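Long-range contact in envelopment polyprotein (PDB 7A56), which probably drives fusion of the viral envelope with a host membrane during entry, as a class II fusion glycoprotein: residues A129-P140 with C167-S178. Sequence-based numbering, arbitrary orientation.
Sequences AKHEEVCTGKCP and CLAINDGCLYGS
Lys130, Glu132 and Val134 pair with Ser178, Tyr176 and Cys174 in an antiparallel beta ladder near one end of the elongated class II fusion protein. Both N-H and C=O of each of these six residues are used across the ladder, from Glu132 N to Tyr176 O at 2.9 Å to Cys174 N to Val134 O at 3.1 Å. The other edge of 172-178 bonds to strand 150-158. Past the ladder, the Asp172 carboxylate takes over as acceptor: Thr136 OG1 donates to OD2 at 2.6 Å, on its syn side but 28° out of plane, while OD1 receives weak bonds from Gly137 N and from its neighbour Gly173 N. Cys135 O is bonded by Ser158 OG, and Glu133 OE2 by Lys292 in a salt bridge. The Cys135-Cys167 disulfide joins the loops that adjoin the ladder, Cys139-Cys174 hooks the loop after Val134 back onto strand 172-178, and Pro140 O accepts from Arg297 NH1 of the second subunit. With CG set between its backbone N and carbonyl carbon, chi1 60° carries the Tyr176 ring between Glu132 and Pro140, with Glu132 O above one face near the rim; over the opposite face Pro140 CG sits 4.0 Å from the Tyr176 ring centroid, a CH-pi contact 15° off the normal.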
loop_
_atom_site.group_PDB
_atom_site.type_symbol
_atom_site.label_atom_id
_atom_site.label_comp_id
_atom_site.label_asym_id
_atom_site.label_seq_id
_atom_site.Cartn_x
_atom_site.Cartn_y
_atom_site.Cartn_z
ATOM N N ALA A 129 -26.969 25.934 21.566
ATOM C CA ALA A 129 -26.195 26.783 22.484
ATOM C C ALA A 129 -26.903 26.933 23.836
ATOM O O ALA A 129 -28.134 26.911 23.931
ATOM C CB ALA A 129 -25.938 28.213 21.909
ATOM N N LYS A 130 -26.104 27.073 24.885
ATOM C CA LYS A 130 -26.590 27.513 26.186
ATOM C C LYS A 130 -25.699 28.646 26.675
ATOM O O LYS A 130 -24.519 28.685 26.345
ATOM C CB LYS A 130 -26.589 26.387 27.217
ATOM C CG LYS A 130 -27.115 25.070 26.657
ATOM C CD LYS A 130 -27.660 24.250 27.793
ATOM C CE LYS A 130 -28.088 22.855 27.360
ATOM N NZ LYS A 130 -28.345 22.080 28.606
ATOM N N HIS A 131 -26.262 29.562 27.476
ATOM C CA HIS A 131 -25.387 30.580 28.068
ATOM C C HIS A 131 -25.999 31.105 29.351
ATOM O O HIS A 131 -27.214 30.994 29.589
ATOM C CB HIS A 131 -25.104 31.757 27.113
ATOM C CG HIS A 131 -26.263 32.682 26.958
ATOM N ND1 HIS A 131 -27.303 32.428 26.090
ATOM C CD2 HIS A 131 -26.563 33.862 27.569
ATOM C CE1 HIS A 131 -28.188 33.408 26.161
ATOM N NE2 HIS A 131 -27.762 34.293 27.051
ATOM N N GLU A 132 -25.134 31.670 30.194
ATOM C CA GLU A 132 -25.551 32.358 31.410
ATOM C C GLU A 132 -24.675 33.591 31.612
ATOM O O GLU A 132 -23.585 33.711 31.049
ATOM C CB GLU A 132 -25.417 31.480 32.656
ATOM C CG GLU A 132 -25.831 30.054 32.483
ATOM C CD GLU A 132 -27.180 29.739 33.073
ATOM O OE1 GLU A 132 -27.485 28.523 33.191
ATOM O OE2 GLU A 132 -27.938 30.691 33.399
ATOM N N GLU A 133 -25.125 34.488 32.464
ATOM C CA GLU A 133 -24.226 35.549 32.904
ATOM C C GLU A 133 -24.363 35.721 34.401
ATOM O O GLU A 133 -25.405 35.407 34.969
ATOM C CB GLU A 133 -24.464 36.898 32.187
ATOM C CG GLU A 133 -25.724 37.604 32.451
ATOM C CD GLU A 133 -25.774 38.944 31.697
ATOM O OE1 GLU A 133 -26.069 38.912 30.487
ATOM O OE2 GLU A 133 -25.496 40.014 32.291
ATOM N N VAL A 134 -23.294 36.224 35.029
ATOM C CA VAL A 134 -23.285 36.577 36.440
ATOM C C VAL A 134 -22.749 38.005 36.607
ATOM O O VAL A 134 -21.822 38.443 35.908
ATOM C CB VAL A 134 -22.483 35.564 37.294
ATOM C CG1 VAL A 134 -22.960 34.135 37.030
ATOM C CG2 VAL A 134 -21.012 35.669 37.026
ATOM N N CYS A 135 -23.373 38.723 37.539
ATOM C CA CYS A 135 -23.131 40.149 37.752
ATOM C C CYS A 135 -21.750 40.404 38.342
ATOM O O CYS A 135 -21.010 41.281 37.861
ATOM C CB CYS A 135 -24.221 40.686 38.673
ATOM S SG CYS A 135 -23.888 42.349 39.375
ATOM N N THR A 136 -21.353 39.579 39.318
ATOM C CA THR A 136 -20.099 39.730 40.034
ATOM C C THR A 136 -19.337 38.409 40.115
ATOM O O THR A 136 -19.883 37.323 39.892
ATOM C CB THR A 136 -20.339 40.267 41.457
ATOM O OG1 THR A 136 -19.085 40.690 41.967
ATOM C CG2 THR A 136 -20.849 39.147 42.331
ATOM N N GLY A 137 -18.044 38.506 40.406
ATOM C CA GLY A 137 -17.205 37.327 40.474
ATOM C C GLY A 137 -16.568 37.018 39.143
ATOM O O GLY A 137 -16.865 37.622 38.109
ATOM N N LYS A 138 -15.668 36.039 39.164
ATOM C CA LYS A 138 -14.985 35.643 37.953
ATOM C C LYS A 138 -15.691 34.438 37.324
ATOM O O LYS A 138 -16.603 33.843 37.908
ATOM C CB LYS A 138 -13.511 35.337 38.247
ATOM C CG LYS A 138 -13.330 34.076 39.018
ATOM C CD LYS A 138 -12.256 34.190 40.084
ATOM C CE LYS A 138 -10.898 34.456 39.505
ATOM N NZ LYS A 138 -10.231 33.209 38.985
ATOM N N CYS A 139 -15.305 34.145 36.090
ATOM C CA CYS A 139 -15.905 33.028 35.357
ATOM C C CYS A 139 -15.705 31.742 36.159
ATOM O O CYS A 139 -14.649 31.564 36.771
ATOM C CB CYS A 139 -15.266 32.921 33.987
ATOM S SG CYS A 139 -15.681 34.263 32.856
ATOM N N PRO A 140 -16.706 30.858 36.223
ATOM C CA PRO A 140 -16.530 29.584 36.949
ATOM C C PRO A 140 -15.494 28.689 36.264
ATOM O O PRO A 140 -15.220 28.833 35.072
ATOM C CB PRO A 140 -17.928 28.954 36.898
ATOM C CG PRO A 140 -18.527 29.496 35.590
ATOM C CD PRO A 140 -18.042 30.963 35.607
ATOM N N CYS A 167 -27.472 45.280 38.470
ATOM C CA CYS A 167 -26.036 45.109 38.637
ATOM C C CYS A 167 -25.317 46.450 38.523
ATOM O O CYS A 167 -25.566 47.217 37.597
ATOM C CB CYS A 167 -25.519 44.110 37.583
ATOM S SG CYS A 167 -23.788 43.636 37.771
ATOM N N LEU A 168 -24.398 46.724 39.443
ATOM C CA LEU A 168 -23.585 47.934 39.354
ATOM C C LEU A 168 -22.092 47.635 39.315
ATOM O O LEU A 168 -21.279 48.547 39.555
ATOM C CB LEU A 168 -23.895 48.852 40.549
ATOM C CG LEU A 168 -25.363 49.198 40.730
ATOM C CD1 LEU A 168 -25.588 49.780 42.118
ATOM C CD2 LEU A 168 -25.703 50.238 39.693
ATOM N N ALA A 169 -21.712 46.377 39.075
ATOM C CA ALA A 169 -20.319 45.970 39.051
ATOM C C ALA A 169 -19.601 46.533 37.820
ATOM O O ALA A 169 -20.201 46.793 36.762
ATOM C CB ALA A 169 -20.225 44.431 39.078
ATOM N N ILE A 170 -18.309 46.782 37.989
ATOM C CA ILE A 170 -17.481 47.414 36.965
ATOM C C ILE A 170 -16.290 46.506 36.752
ATOM O O ILE A 170 -15.595 46.169 37.721
ATOM C CB ILE A 170 -16.991 48.823 37.373
ATOM C CG1 ILE A 170 -18.173 49.724 37.709
ATOM C CG2 ILE A 170 -16.095 49.391 36.251
ATOM C CD1 ILE A 170 -19.107 50.023 36.570
ATOM N N ASN A 171 -16.050 46.122 35.505
ATOM C CA ASN A 171 -14.909 45.281 35.171
ATOM C C ASN A 171 -14.922 43.994 36.010
ATOM O O ASN A 171 -13.912 43.583 36.597
ATOM C CB ASN A 171 -13.604 46.086 35.319
ATOM C CG ASN A 171 -13.295 46.887 34.059
ATOM O OD1 ASN A 171 -13.599 46.428 32.944
ATOM N ND2 ASN A 171 -12.760 48.080 34.204
ATOM N N ASP A 172 -16.099 43.350 36.049
ATOM C CA ASP A 172 -16.358 42.238 36.958
ATOM C C ASP A 172 -17.448 41.363 36.335
ATOM O O ASP A 172 -18.078 41.731 35.336
ATOM C CB ASP A 172 -16.730 42.785 38.358
ATOM C CG ASP A 172 -16.789 41.700 39.467
ATOM O OD1 ASP A 172 -16.225 40.556 39.405
ATOM O OD2 ASP A 172 -17.433 41.989 40.468
ATOM N N GLY A 173 -17.683 40.199 36.922
ATOM C CA GLY A 173 -18.693 39.316 36.361
ATOM C C GLY A 173 -18.198 38.507 35.192
ATOM O O GLY A 173 -17.031 38.556 34.782
ATOM N N CYS A 174 -19.131 37.754 34.611
ATOM C CA CYS A 174 -18.756 36.851 33.540
ATOM C C CYS A 174 -19.964 36.579 32.651
ATOM O O CYS A 174 -21.112 36.597 33.116
ATOM C CB CYS A 174 -18.205 35.551 34.116
ATOM S SG CYS A 174 -17.733 34.225 32.851
ATOM N N LEU A 175 -19.683 36.278 31.383
ATOM C CA LEU A 175 -20.699 35.782 30.462
ATOM C C LEU A 175 -20.114 34.531 29.845
ATOM O O LEU A 175 -19.001 34.579 29.297
ATOM C CB LEU A 175 -21.056 36.813 29.381
ATOM C CG LEU A 175 -22.037 36.469 28.266
ATOM C CD1 LEU A 175 -23.418 36.183 28.800
ATOM C CD2 LEU A 175 -22.104 37.589 27.258
ATOM N N TYR A 176 -20.821 33.410 29.979
ATOM C CA TYR A 176 -20.233 32.148 29.498
ATOM C C TYR A 176 -21.301 31.255 28.877
ATOM O O TYR A 176 -22.503 31.489 29.022
ATOM C CB TYR A 176 -19.514 31.401 30.655
ATOM C CG TYR A 176 -20.390 31.039 31.822
ATOM C CD1 TYR A 176 -20.559 31.919 32.904
ATOM C CD2 TYR A 176 -21.035 29.806 31.875
ATOM C CE1 TYR A 176 -21.369 31.573 33.984
ATOM C CE2 TYR A 176 -21.849 29.461 32.949
ATOM C CZ TYR A 176 -22.004 30.334 33.990
ATOM O OH TYR A 176 -22.806 29.946 35.032
ATOM N N GLY A 177 -20.852 30.223 28.173
ATOM C CA GLY A 177 -21.785 29.215 27.738
ATOM C C GLY A 177 -21.072 28.065 27.050
ATOM O O GLY A 177 -19.860 27.863 27.215
ATOM N N SER A 178 -21.866 27.305 26.291
ATOM C CA SER A 178 -21.351 26.143 25.552
ATOM C C SER A 178 -22.167 25.968 24.275
ATOM O O SER A 178 -23.282 26.498 24.143
ATOM C CB SER A 178 -21.398 24.877 26.410
ATOM O OG SER A 178 -22.674 24.729 26.999
#